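Long-range contacts in methylocystis parvus OBBP MbnE (Methylocystis parvus OBBP, PDB 5ICQ), which probably binds the copper-chelating peptide methanobactin in the periplasm and hands it on for transport, as a member of the family 5 solute-binding proteins: residues 53-58 and 589-594; 60-65 and 257-262; 236-241 and 263-268; 583-588 and 604-609. One frame throughout, in Å; residues are numbered along the deposited sequence.

In the fold
Running from the N terminus, 53-58 and 60-65 come first, between strands 38-39 and 65-71. Contact 1 joins 53-58 to 589-594 and closes a loop of 530 residues. Contacts 2 and 3 nest inside it. Contact 2 brings 60-65 to 257-262. Contact 3 pairs 236-241 with 263-268, so it crosses contact 2, and both reach one sulfate ion. Contact 3 lies within a four-stranded mixed sheet, and contact 2 leads into it at Arg65 and Glu262. Contact 4 pairs 583-588 with 604-609, closing a loop of 15 residues near the C terminus, and crosses contact 1. Ala60 of the N-terminal loop packs on the Trp606 ring, and Asn259, from the loop before strand 262-268, is hydrogen-bonded to Trp605 O.

Contact 1: residues 53-58 and 589-594; sequences FPYADP and RSPRYG
Pro591 CB sits over one face of the Tyr55 ring, 3.9 Å from the ring centroid and 15° off the ring normal. This is a CH-pi contact, and the two side chains meet at about a right angle. Tyr55 has CG between its backbone N and carbonyl carbon (chi1 57°), which presents the ring face to the proline. A second pair lies beside it. The Arg589 guanidinium has Pro54 CB over the centre of one face, with Pro54 CB 3.7 Å from Arg589 CZ. The arginine chain is extended from CG to NE, and its CD passes the Pro54 carbonyl O at 3.7 Å. Between the two pairs, Tyr55 CA makes a CA-H...O contact of 3.3 Å with Arg589 O. The polar ends are held from outside. Tyr55 OH is hydrogen-bonded to Gln104 N, and Arg589 NH2 forms a salt bridge with Asp105. Pro54 and Tyr55 are the central residues of a type I beta turn, closed by a 3.0 Å bond from Ala56 N to Phe53 O. The arrangement is a proline-aromatic contact between two irregular segments. It joins the loop before strand 65-71 to the loop between strands 584-585 and 606-607.

Contact 2: residues 60-65 and 257-262; sequences AKKGGR and FYNFDE. With SO4 (sulfate ion), chain B.
Arg65 and Glu262 form a salt bridge in which one carboxylate oxygen takes two N-H groups. Glu262 OE2 lies 2.9 Å from Arg65 NE. Its modelled approach to Arg65 NH2 is too short to be taken literally. The guanidinium and carboxylate planes are turned 60° apart. A bend at chi3 (-65°) turns the Arg65 head group so that NE and NH2 both face Glu262 OE2. Arg65 NH1 and NH2 both donate to O4 of a sulfate ion, probably from the crystallisation liquor. Arg65 NH1 lies 2.6 Å from sulfate O4. At the other end Lys62 NZ donates to Asn259 OD1 at 2.6 Å, tilted slightly from the amide carbonyl plane. Asn259 ND2 donates to Gly256 O and Trp605 O. Between these ends the backbones run alongside each other. Gly63 N donates to Asn259 O at 2.9 Å, and Glu262 N to Gly64 O at 3.1 Å. Arg65 and Glu262 form a parallel beta bridge, where edge strand 65-71 joins the four-stranded mixed sheet. Gly63 has backbone angles that by themselves call for glycine, and its CA lies 3.3 Å from Asp261 OD2. Asp261 also forms a salt bridge with Arg242. Ala60 CB packs on the Asn259 amide, 3.5 Å from ND2.

Contact 3: residues 236-241 and 263-268; sequences ARLLLK and IDLQYF. With SO4 (sulfate ion), chain B.
The Asp264 carboxylate lies at the edge of the Arg237 guanidinium, near its plane, and so does a sulfate ion, probably from the crystallisation liquor. Leu239 CB stands over the centre of one face of the guanidinium. The two segments are neighbouring antiparallel strands in the middle of the four-stranded mixed sheet, and their axes approach to 4.7 Å. Ala236 and Arg237 together face Gln233, a classic beta bulge at the start of strand 237-242.

Arg237 NE donates to Asp264 OD1 at 2.9 Å in a salt bridge. The bond is fairly straight, and the donor comes from above the carboxylate plane. The guanidinium and carboxylate planes stand 73° apart. Bends at chi2 (99°) and chi3 (70°) curl the arginine back over Leu239. Arg237 NH2 reaches sulfate O4 at 3.1 Å and also O2, while NH1 forms a salt bridge with Asp231. An alanine here is likely to leave Asp264 and Asp231 without this cationic mate and the sulfate with one fewer donor. Asp264 OD2 also accepts a hydrogen bond from Gln266 NE2, which helps fix the carboxylate.

Leu238, Leu240, Ile263 and Leu265 point to the opposite face and pack together. Leu240 CG meets Leu265 CD1 at 4.0 Å, and Leu240 CB lies 4.2 Å from Ile263 CB. Leu238 and Leu240 also reach Val229 of strand 227-233. Backbone bonds tie Leu238 to Leu265 and Leu240 to Ile263, two in each pair. Beyond the Leu238-Leu265 pair, at the bulge, Tyr267 N donates to Ala236 O at 2.9 Å.

Contact 4: residues 583-588 and 604-609; sequences DIVRPE and SWWRKN
Arg586 and Trp605 lie side by side and point the same way. Arg586 CB stands over the centre of one indole face, 3.5 Å from the centroid of the five-membered ring, a CH-pi contact. The extended chain then follows the indole, with Arg586 CD 3.8 Å from Trp605 CZ2. The guanidinium is tilted 44° to the ring, so it does not stack flat. Its NH1 forms a salt bridge with Glu311. Ile584 CD1 reaches the six-membered part of the same indole, 3.6 Å from Trp605 CE3. Phe598 and His580 meet Trp605 edge-to-face. With Trp605 replaced by an alanine, Ile584 CD1 and the Arg586 chain would probably lose the indole they pack on, and the Arg586 chain would be freer to move.

The backbones form a short two-stranded antiparallel sheet, 584-585 with 606-607. Val585 and Trp606 are its hydrogen-bonded pair, and Val585 N donates to Trp606 O at 2.9 Å. Lys608 N continues the ladder to Asp583 O at 2.8 Å. One water donates to both Asp583 O and Lys608 O.

At chi1 68° the Trp606 indole is folded over its own backbone and across Val585. Val585 CG2 sits over the five-membered ring, 3.4 Å from its centroid and 20° off the ring normal. Val585 CG1 turns instead to Lys608 CD, at 3.7 Å. Farther along the indole, Pro587 CG and Ser604 O lie at the ring edge. Ala60 and Asn259 of the N-terminal half also touch Trp606.

Contact 1: residues 53-58 and 589-594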
# COMPACT_ATOMS: atom_id res chain seq x y z
N PHE A 53 -10.18 -20.54 -0.20
CA PHE A 53 -8.94 -19.88 0.19
C PHE A 53 -8.59 -20.27 1.63
O PHE A 53 -9.48 -20.38 2.47
CB PHE A 53 -9.08 -18.35 0.09
CG PHE A 53 -9.02 -17.81 -1.32
CD1 PHE A 53 -8.73 -18.64 -2.40
CD2 PHE A 53 -9.20 -16.45 -1.55
CE1 PHE A 53 -8.66 -18.13 -3.70
CE2 PHE A 53 -9.14 -15.93 -2.85
CZ PHE A 53 -8.86 -16.75 -3.92
N PRO A 54 -7.30 -20.45 1.95
CA PRO A 54 -6.96 -21.02 3.26
C PRO A 54 -7.28 -20.12 4.45
O PRO A 54 -7.35 -20.62 5.58
CB PRO A 54 -5.45 -21.30 3.15
CG PRO A 54 -4.98 -20.44 2.04
CD PRO A 54 -6.13 -20.33 1.07
N TYR A 55 -7.48 -18.81 4.24
CA TYR A 55 -7.88 -17.92 5.32
C TYR A 55 -9.38 -17.68 5.37
O TYR A 55 -9.84 -16.77 6.07
CB TYR A 55 -7.15 -16.57 5.21
CG TYR A 55 -7.35 -15.84 3.90
CD1 TYR A 55 -6.64 -16.21 2.76
CD2 TYR A 55 -8.24 -14.77 3.80
CE1 TYR A 55 -6.81 -15.54 1.55
CE2 TYR A 55 -8.42 -14.10 2.59
CZ TYR A 55 -7.70 -14.50 1.48
OH TYR A 55 -7.86 -13.85 0.28
N ALA A 56 -10.16 -18.45 4.62
CA ALA A 56 -11.60 -18.46 4.77
C ALA A 56 -11.99 -19.71 5.54
O ALA A 56 -11.31 -20.74 5.46
CB ALA A 56 -12.31 -18.43 3.41
N ASP A 57 -13.08 -19.63 6.29
CA ASP A 57 -13.60 -20.80 6.98
C ASP A 57 -14.94 -21.19 6.37
O ASP A 57 -15.93 -20.48 6.57
CB ASP A 57 -13.75 -20.53 8.48
CG ASP A 57 -14.05 -21.80 9.28
OD1 ASP A 57 -14.62 -22.76 8.71
OD2 ASP A 57 -13.72 -21.83 10.48
N PRO A 58 -15.02 -22.31 5.64
CA PRO A 58 -16.30 -22.70 5.05
C PRO A 58 -17.38 -22.99 6.07
O PRO A 58 -18.56 -22.97 5.72
CB PRO A 58 -15.95 -23.95 4.22
CG PRO A 58 -14.64 -24.41 4.74
CD PRO A 58 -13.92 -23.21 5.26
N ARG A 589 -7.05 -19.03 10.82
CA ARG A 589 -5.89 -18.68 10.01
C ARG A 589 -6.17 -17.37 9.28
O ARG A 589 -7.12 -17.28 8.50
CB ARG A 589 -5.58 -19.81 9.03
CG ARG A 589 -4.51 -19.46 8.04
CD ARG A 589 -4.07 -20.67 7.27
NE ARG A 589 -3.11 -20.31 6.22
CZ ARG A 589 -2.48 -21.16 5.42
NH1 ARG A 589 -2.70 -22.47 5.56
NH2 ARG A 589 -1.64 -20.71 4.50
N SER A 590 -5.33 -16.38 9.52
CA SER A 590 -5.42 -15.08 8.87
C SER A 590 -4.53 -15.03 7.63
O SER A 590 -3.58 -15.81 7.52
CB SER A 590 -5.04 -13.98 9.86
OG SER A 590 -5.94 -13.99 10.96
N PRO A 591 -4.81 -14.14 6.68
CA PRO A 591 -4.02 -14.13 5.44
C PRO A 591 -2.58 -13.71 5.69
O PRO A 591 -2.31 -12.83 6.51
CB PRO A 591 -4.75 -13.10 4.56
CG PRO A 591 -5.49 -12.25 5.50
CD PRO A 591 -5.90 -13.15 6.64
N ARG A 592 -1.65 -14.35 4.96
CA ARG A 592 -0.23 -14.07 5.14
C ARG A 592 0.17 -12.68 4.65
O ARG A 592 1.21 -12.16 5.08
CB ARG A 592 0.62 -15.11 4.41
CG ARG A 592 0.50 -16.54 4.92
CD ARG A 592 1.36 -17.50 4.10
NE ARG A 592 2.79 -17.20 4.19
CZ ARG A 592 3.74 -17.85 3.52
NH1 ARG A 592 3.43 -18.84 2.70
NH2 ARG A 592 5.02 -17.51 3.67
N TYR A 593 -0.59 -12.10 3.73
CA TYR A 593 -0.20 -10.83 3.12
C TYR A 593 -1.35 -9.84 3.21
O TYR A 593 -2.46 -10.16 3.65
CB TYR A 593 0.26 -11.02 1.66
CG TYR A 593 1.49 -11.87 1.58
CD1 TYR A 593 2.75 -11.34 1.84
CD2 TYR A 593 1.40 -13.23 1.31
CE1 TYR A 593 3.88 -12.13 1.79
CE2 TYR A 593 2.52 -14.03 1.27
CZ TYR A 593 3.76 -13.48 1.50
OH TYR A 593 4.85 -14.30 1.44
N GLY A 594 -1.06 -8.61 2.80
CA GLY A 594 -2.04 -7.54 2.82
C GLY A 594 -1.95 -6.65 4.04
O GLY A 594 -1.66 -7.11 5.15

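Contact 2: residues 60-65 and 257-262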
# COMPACT_ATOMS: atom_id res chain seq x y z
N ALA A 60 -18.12 -20.94 8.41
CA ALA A 60 -18.62 -19.65 8.88
C ALA A 60 -20.14 -19.62 8.82
O ALA A 60 -20.75 -20.07 7.84
CB ALA A 60 -18.04 -18.51 8.04
N LYS A 61 -20.76 -19.09 9.87
CA LYS A 61 -22.21 -19.01 9.93
C LYS A 61 -22.73 -17.80 9.16
O LYS A 61 -22.10 -16.74 9.13
CB LYS A 61 -22.66 -18.95 11.38
CG LYS A 61 -22.38 -20.25 12.12
CD LYS A 61 -22.33 -20.06 13.62
CE LYS A 61 -21.96 -21.36 14.32
NZ LYS A 61 -21.66 -21.15 15.76
N LYS A 62 -23.91 -17.96 8.55
CA LYS A 62 -24.54 -16.87 7.81
C LYS A 62 -25.59 -16.17 8.67
O LYS A 62 -26.31 -16.81 9.44
CB LYS A 62 -25.20 -17.39 6.53
CG LYS A 62 -24.27 -18.23 5.67
CD LYS A 62 -23.17 -17.39 5.03
CE LYS A 62 -22.20 -18.27 4.23
NZ LYS A 62 -21.07 -17.50 3.64
N GLY A 63 -25.69 -14.85 8.51
CA GLY A 63 -26.71 -14.06 9.17
C GLY A 63 -26.13 -12.87 9.90
O GLY A 63 -24.92 -12.73 10.08
N GLY A 64 -27.04 -11.99 10.31
CA GLY A 64 -26.70 -10.89 11.18
C GLY A 64 -26.26 -9.64 10.43
O GLY A 64 -25.99 -9.65 9.23
N ARG A 65 -26.19 -8.54 11.18
CA ARG A 65 -25.74 -7.25 10.65
C ARG A 65 -24.40 -6.89 11.25
O ARG A 65 -24.25 -6.87 12.48
CB ARG A 65 -26.76 -6.15 10.96
CG ARG A 65 -26.26 -4.74 10.64
CD ARG A 65 -27.34 -3.66 10.88
NE ARG A 65 -28.48 -3.79 9.98
CZ ARG A 65 -29.36 -2.83 9.73
NH1 ARG A 65 -29.21 -1.64 10.31
NH2 ARG A 65 -30.38 -3.04 8.90
N PHE A 257 -16.60 -16.66 2.51
CA PHE A 257 -16.63 -15.20 2.58
C PHE A 257 -18.07 -14.72 2.54
O PHE A 257 -18.97 -15.44 2.09
CB PHE A 257 -15.84 -14.59 1.42
CG PHE A 257 -14.36 -14.86 1.47
CD1 PHE A 257 -13.57 -14.29 2.47
CD2 PHE A 257 -13.75 -15.68 0.53
CE1 PHE A 257 -12.20 -14.53 2.51
CE2 PHE A 257 -12.38 -15.92 0.56
CZ PHE A 257 -11.60 -15.34 1.55
N TYR A 258 -18.28 -13.49 3.00
CA TYR A 258 -19.56 -12.79 2.89
C TYR A 258 -20.65 -13.49 3.71
O TYR A 258 -21.64 -14.01 3.19
CB TYR A 258 -19.99 -12.64 1.43
CG TYR A 258 -18.85 -12.30 0.52
CD1 TYR A 258 -18.15 -11.10 0.66
CD2 TYR A 258 -18.49 -13.16 -0.51
CE1 TYR A 258 -17.12 -10.79 -0.20
CE2 TYR A 258 -17.47 -12.86 -1.36
CZ TYR A 258 -16.78 -11.69 -1.21
OH TYR A 258 -15.76 -11.41 -2.08
N ASN A 259 -20.44 -13.46 5.01
CA ASN A 259 -21.28 -14.22 5.92
C ASN A 259 -22.39 -13.40 6.56
O ASN A 259 -23.48 -13.94 6.82
CB ASN A 259 -20.40 -14.85 6.99
CG ASN A 259 -19.32 -15.69 6.36
OD1 ASN A 259 -19.63 -16.58 5.57
ND2 ASN A 259 -18.05 -15.36 6.61
N PHE A 260 -22.15 -12.11 6.79
CA PHE A 260 -23.19 -11.26 7.34
C PHE A 260 -24.30 -11.07 6.32
O PHE A 260 -24.04 -10.98 5.11
CB PHE A 260 -22.60 -9.90 7.74
CG PHE A 260 -21.51 -10.00 8.76
CD1 PHE A 260 -21.81 -10.26 10.08
CD2 PHE A 260 -20.17 -9.85 8.39
CE1 PHE A 260 -20.81 -10.37 11.03
CE2 PHE A 260 -19.16 -9.96 9.33
CZ PHE A 260 -19.49 -10.22 10.66
N ASP A 261 -25.54 -11.01 6.81
CA ASP A 261 -26.66 -10.74 5.91
C ASP A 261 -26.71 -9.27 5.52
O ASP A 261 -27.19 -8.93 4.43
CB ASP A 261 -27.98 -11.16 6.56
CG ASP A 261 -28.21 -12.68 6.50
OD1 ASP A 261 -27.48 -13.38 5.76
OD2 ASP A 261 -29.14 -13.17 7.19
N GLU A 262 -26.18 -8.39 6.37
CA GLU A 262 -26.18 -6.96 6.13
C GLU A 262 -24.90 -6.36 6.67
O GLU A 262 -24.38 -6.82 7.69
CB GLU A 262 -27.37 -6.25 6.81
CG GLU A 262 -28.72 -6.49 6.14
CD GLU A 262 -29.88 -6.18 7.07
OE1 GLU A 262 -30.89 -6.91 7.01
OE2 GLU A 262 -29.78 -5.22 7.86
S SO4 B . -32.22 0.39 9.10
O1 SO4 B . -32.86 0.47 7.79
O2 SO4 B . -31.75 1.71 9.52
O3 SO4 B . -33.16 -0.11 10.09
O4 SO4 B . -31.09 -0.52 8.99

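Contact 3: residues 236-241 and 263-268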
# COMPACT_ATOMS: atom_id res chain seq x y z
N ALA A 236 -23.28 9.79 5.75
CA ALA A 236 -23.77 9.23 7.01
C ALA A 236 -23.65 7.71 7.03
O ALA A 236 -22.99 7.16 7.91
CB ALA A 236 -25.21 9.66 7.26
N ARG A 237 -24.28 7.01 6.08
CA ARG A 237 -24.26 5.56 6.14
C ARG A 237 -24.47 4.97 4.75
O ARG A 237 -25.11 5.58 3.89
CB ARG A 237 -25.32 5.01 7.12
CG ARG A 237 -26.76 5.21 6.71
CD ARG A 237 -27.36 3.95 6.07
NE ARG A 237 -27.55 2.89 7.06
CZ ARG A 237 -28.73 2.36 7.39
NH1 ARG A 237 -29.85 2.79 6.80
NH2 ARG A 237 -28.78 1.40 8.29
N LEU A 238 -23.89 3.79 4.56
CA LEU A 238 -24.13 2.95 3.40
C LEU A 238 -24.54 1.58 3.92
O LEU A 238 -23.81 0.99 4.72
CB LEU A 238 -22.87 2.85 2.53
CG LEU A 238 -22.90 1.84 1.39
CD1 LEU A 238 -23.99 2.24 0.40
CD2 LEU A 238 -21.54 1.75 0.69
N LEU A 239 -25.72 1.11 3.54
CA LEU A 239 -26.22 -0.19 3.98
C LEU A 239 -26.16 -1.18 2.83
O LEU A 239 -26.78 -0.96 1.77
CB LEU A 239 -27.64 -0.09 4.53
CG LEU A 239 -28.24 -1.43 4.99
CD1 LEU A 239 -27.51 -1.98 6.23
CD2 LEU A 239 -29.74 -1.32 5.26
N LEU A 240 -25.43 -2.27 3.03
CA LEU A 240 -25.35 -3.37 2.09
C LEU A 240 -26.20 -4.52 2.59
O LEU A 240 -26.21 -4.81 3.79
CB LEU A 240 -23.90 -3.84 1.93
CG LEU A 240 -22.90 -2.76 1.55
CD1 LEU A 240 -21.53 -3.39 1.36
CD2 LEU A 240 -23.36 -2.03 0.30
N LYS A 241 -26.91 -5.17 1.68
CA LYS A 241 -27.74 -6.31 2.04
C LYS A 241 -27.43 -7.45 1.08
O LYS A 241 -27.27 -7.22 -0.13
CB LYS A 241 -29.23 -5.93 1.98
CG LYS A 241 -30.17 -7.06 2.33
CD LYS A 241 -31.56 -6.53 2.61
CE LYS A 241 -32.50 -7.63 3.06
NZ LYS A 241 -33.88 -7.09 3.25
N ILE A 263 -24.41 -5.33 6.00
CA ILE A 263 -23.25 -4.58 6.45
C ILE A 263 -23.64 -3.11 6.46
O ILE A 263 -23.98 -2.55 5.40
CB ILE A 263 -22.03 -4.78 5.54
CG1 ILE A 263 -21.68 -6.27 5.45
CG2 ILE A 263 -20.85 -3.95 6.08
CD1 ILE A 263 -20.75 -6.60 4.31
N ASP A 264 -23.56 -2.47 7.62
CA ASP A 264 -23.91 -1.06 7.77
C ASP A 264 -22.63 -0.27 7.99
O ASP A 264 -22.00 -0.38 9.06
CB ASP A 264 -24.90 -0.86 8.92
CG ASP A 264 -25.38 0.58 9.03
OD1 ASP A 264 -25.33 1.32 8.02
OD2 ASP A 264 -25.83 0.98 10.13
N LEU A 265 -22.24 0.51 6.99
CA LEU A 265 -21.02 1.31 7.05
C LEU A 265 -21.40 2.72 7.48
O LEU A 265 -22.03 3.46 6.71
CB LEU A 265 -20.30 1.34 5.70
CG LEU A 265 -19.78 -0.01 5.19
CD1 LEU A 265 -20.79 -0.66 4.25
CD2 LEU A 265 -18.43 0.13 4.51
N GLN A 266 -21.03 3.10 8.70
CA GLN A 266 -21.36 4.40 9.26
C GLN A 266 -20.13 5.29 9.30
O GLN A 266 -19.05 4.83 9.69
CB GLN A 266 -21.93 4.27 10.67
CG GLN A 266 -23.11 3.34 10.81
CD GLN A 266 -23.54 3.21 12.26
OE1 GLN A 266 -23.24 4.08 13.07
NE2 GLN A 266 -24.24 2.14 12.59
N TYR A 267 -20.30 6.55 8.93
CA TYR A 267 -19.21 7.51 8.86
C TYR A 267 -19.28 8.48 10.03
O TYR A 267 -20.36 8.91 10.43
CB TYR A 267 -19.22 8.26 7.52
CG TYR A 267 -18.62 7.43 6.40
CD1 TYR A 267 -19.33 6.37 5.83
CD2 TYR A 267 -17.34 7.67 5.95
CE1 TYR A 267 -18.78 5.60 4.83
CE2 TYR A 267 -16.77 6.91 4.94
CZ TYR A 267 -17.51 5.87 4.38
OH TYR A 267 -16.96 5.11 3.38
N PHE A 268 -18.11 8.82 10.57
CA PHE A 268 -18.00 9.60 11.80
C PHE A 268 -17.06 10.78 11.59
O PHE A 268 -16.00 10.64 10.97
CB PHE A 268 -17.50 8.74 12.98
CG PHE A 268 -18.52 7.74 13.49
CD1 PHE A 268 -18.67 6.51 12.88
CD2 PHE A 268 -19.34 8.06 14.56
CE1 PHE A 268 -19.61 5.60 13.34
CE2 PHE A 268 -20.29 7.15 15.03
CZ PHE A 268 -20.43 5.92 14.41
S SO4 B . -32.22 0.39 9.10
O1 SO4 B . -32.86 0.47 7.79
O2 SO4 B . -31.75 1.71 9.52
O3 SO4 B . -33.16 -0.11 10.09
O4 SO4 B . -31.09 -0.52 8.99

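Contact 4: residues 583-588 and 604-609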
# COMPACT_ATOMS: atom_id res chain seq x y z
N ASP A 583 -18.96 -10.85 19.83
CA ASP A 583 -20.06 -11.48 19.11
C ASP A 583 -19.72 -11.74 17.65
O ASP A 583 -20.50 -12.43 16.97
CB ASP A 583 -21.31 -10.60 19.20
CG ASP A 583 -21.81 -10.47 20.62
OD1 ASP A 583 -21.48 -11.35 21.45
OD2 ASP A 583 -22.53 -9.49 20.91
N ILE A 584 -18.62 -11.21 17.13
CA ILE A 584 -18.17 -11.57 15.79
C ILE A 584 -16.84 -12.29 15.91
O ILE A 584 -16.05 -12.04 16.82
CB ILE A 584 -18.07 -10.35 14.85
CG1 ILE A 584 -17.10 -9.30 15.39
CG2 ILE A 584 -19.46 -9.75 14.62
CD1 ILE A 584 -16.76 -8.20 14.35
N VAL A 585 -16.61 -13.23 14.99
CA VAL A 585 -15.43 -14.09 15.04
C VAL A 585 -14.82 -14.19 13.64
O VAL A 585 -15.45 -13.85 12.64
CB VAL A 585 -15.75 -15.50 15.58
CG1 VAL A 585 -16.14 -15.42 17.05
CG2 VAL A 585 -16.85 -16.10 14.78
N ARG A 586 -13.59 -14.68 13.59
CA ARG A 586 -12.84 -14.78 12.35
C ARG A 586 -12.21 -16.16 12.24
O ARG A 586 -12.17 -16.90 13.23
CB ARG A 586 -11.75 -13.70 12.30
CG ARG A 586 -10.66 -13.90 13.31
CD ARG A 586 -9.50 -12.98 12.98
NE ARG A 586 -8.36 -13.21 13.85
CZ ARG A 586 -8.25 -12.71 15.07
NH1 ARG A 586 -9.23 -11.97 15.59
NH2 ARG A 586 -7.17 -12.97 15.78
N PRO A 587 -11.73 -16.55 11.06
CA PRO A 587 -11.10 -17.87 10.93
C PRO A 587 -9.84 -17.97 11.76
O PRO A 587 -9.20 -16.96 12.10
CB PRO A 587 -10.79 -17.99 9.43
CG PRO A 587 -11.77 -17.04 8.77
CD PRO A 587 -11.94 -15.91 9.74
N GLU A 588 -9.47 -19.21 12.10
CA GLU A 588 -8.26 -19.43 12.89
C GLU A 588 -7.02 -18.97 12.14
O GLU A 588 -6.04 -18.56 12.77
CB GLU A 588 -8.13 -20.91 13.25
CG GLU A 588 -9.35 -21.48 13.94
CD GLU A 588 -8.99 -22.59 14.91
OE1 GLU A 588 -9.90 -23.11 15.58
OE2 GLU A 588 -7.78 -22.92 15.01
N SER A 604 -14.13 -12.17 5.76
CA SER A 604 -13.95 -13.52 6.30
C SER A 604 -14.57 -13.73 7.68
O SER A 604 -14.62 -14.87 8.15
CB SER A 604 -12.46 -13.89 6.36
OG SER A 604 -11.77 -13.09 7.31
N TRP A 605 -15.06 -12.68 8.33
CA TRP A 605 -15.61 -12.82 9.67
C TRP A 605 -17.07 -13.24 9.62
O TRP A 605 -17.70 -13.30 8.55
CB TRP A 605 -15.48 -11.51 10.45
CG TRP A 605 -14.09 -11.06 10.78
CD1 TRP A 605 -13.04 -10.93 9.91
CD2 TRP A 605 -13.62 -10.59 12.05
NE1 TRP A 605 -11.93 -10.44 10.58
CE2 TRP A 605 -12.26 -10.23 11.89
CE3 TRP A 605 -14.20 -10.48 13.32
CZ2 TRP A 605 -11.49 -9.73 12.95
CZ3 TRP A 605 -13.42 -10.01 14.38
CH2 TRP A 605 -12.08 -9.63 14.18
N TRP A 606 -17.63 -13.55 10.79
CA TRP A 606 -19.04 -13.93 10.85
C TRP A 606 -19.58 -13.72 12.26
O TRP A 606 -18.82 -13.52 13.21
CB TRP A 606 -19.25 -15.37 10.39
CG TRP A 606 -18.68 -16.48 11.28
CD1 TRP A 606 -19.34 -17.15 12.28
CD2 TRP A 606 -17.37 -17.06 11.19
NE1 TRP A 606 -18.51 -18.10 12.83
CE2 TRP A 606 -17.30 -18.07 12.19
CE3 TRP A 606 -16.25 -16.82 10.39
CZ2 TRP A 606 -16.15 -18.83 12.39
CZ3 TRP A 606 -15.11 -17.59 10.58
CH2 TRP A 606 -15.07 -18.58 11.58
N ARG A 607 -20.90 -13.77 12.38
CA ARG A 607 -21.57 -13.60 13.66
C ARG A 607 -21.57 -14.92 14.43
O ARG A 607 -21.97 -15.96 13.90
CB ARG A 607 -23.00 -13.11 13.45
CG ARG A 607 -23.79 -12.90 14.74
CD ARG A 607 -25.28 -12.69 14.48
NE ARG A 607 -25.89 -13.86 13.84
CZ ARG A 607 -27.16 -13.91 13.44
NH1 ARG A 607 -27.96 -12.87 13.61
NH2 ARG A 607 -27.63 -15.01 12.87
N LYS A 608 -21.14 -14.88 15.68
CA LYS A 608 -21.06 -16.10 16.47
C LYS A 608 -22.47 -16.59 16.82
O LYS A 608 -23.37 -15.80 17.08
CB LYS A 608 -20.26 -15.84 17.75
CG LYS A 608 -19.86 -17.08 18.50
CD LYS A 608 -18.69 -16.79 19.42
CE LYS A 608 -19.04 -15.71 20.43
NZ LYS A 608 -17.88 -15.41 21.32
N ASN A 609 -22.66 -17.90 16.80
CA ASN A 609 -23.98 -18.40 17.20
C ASN A 609 -24.04 -18.69 18.70
O ASN A 609 -24.28 -17.78 19.50
CB ASN A 609 -24.37 -19.65 16.41
CG ASN A 609 -25.85 -19.67 16.05
OD1 ASN A 609 -26.53 -18.64 16.09
ND2 ASN A 609 -26.35 -20.85 15.68
O HOH W 1 -23.38 -13.41 17.91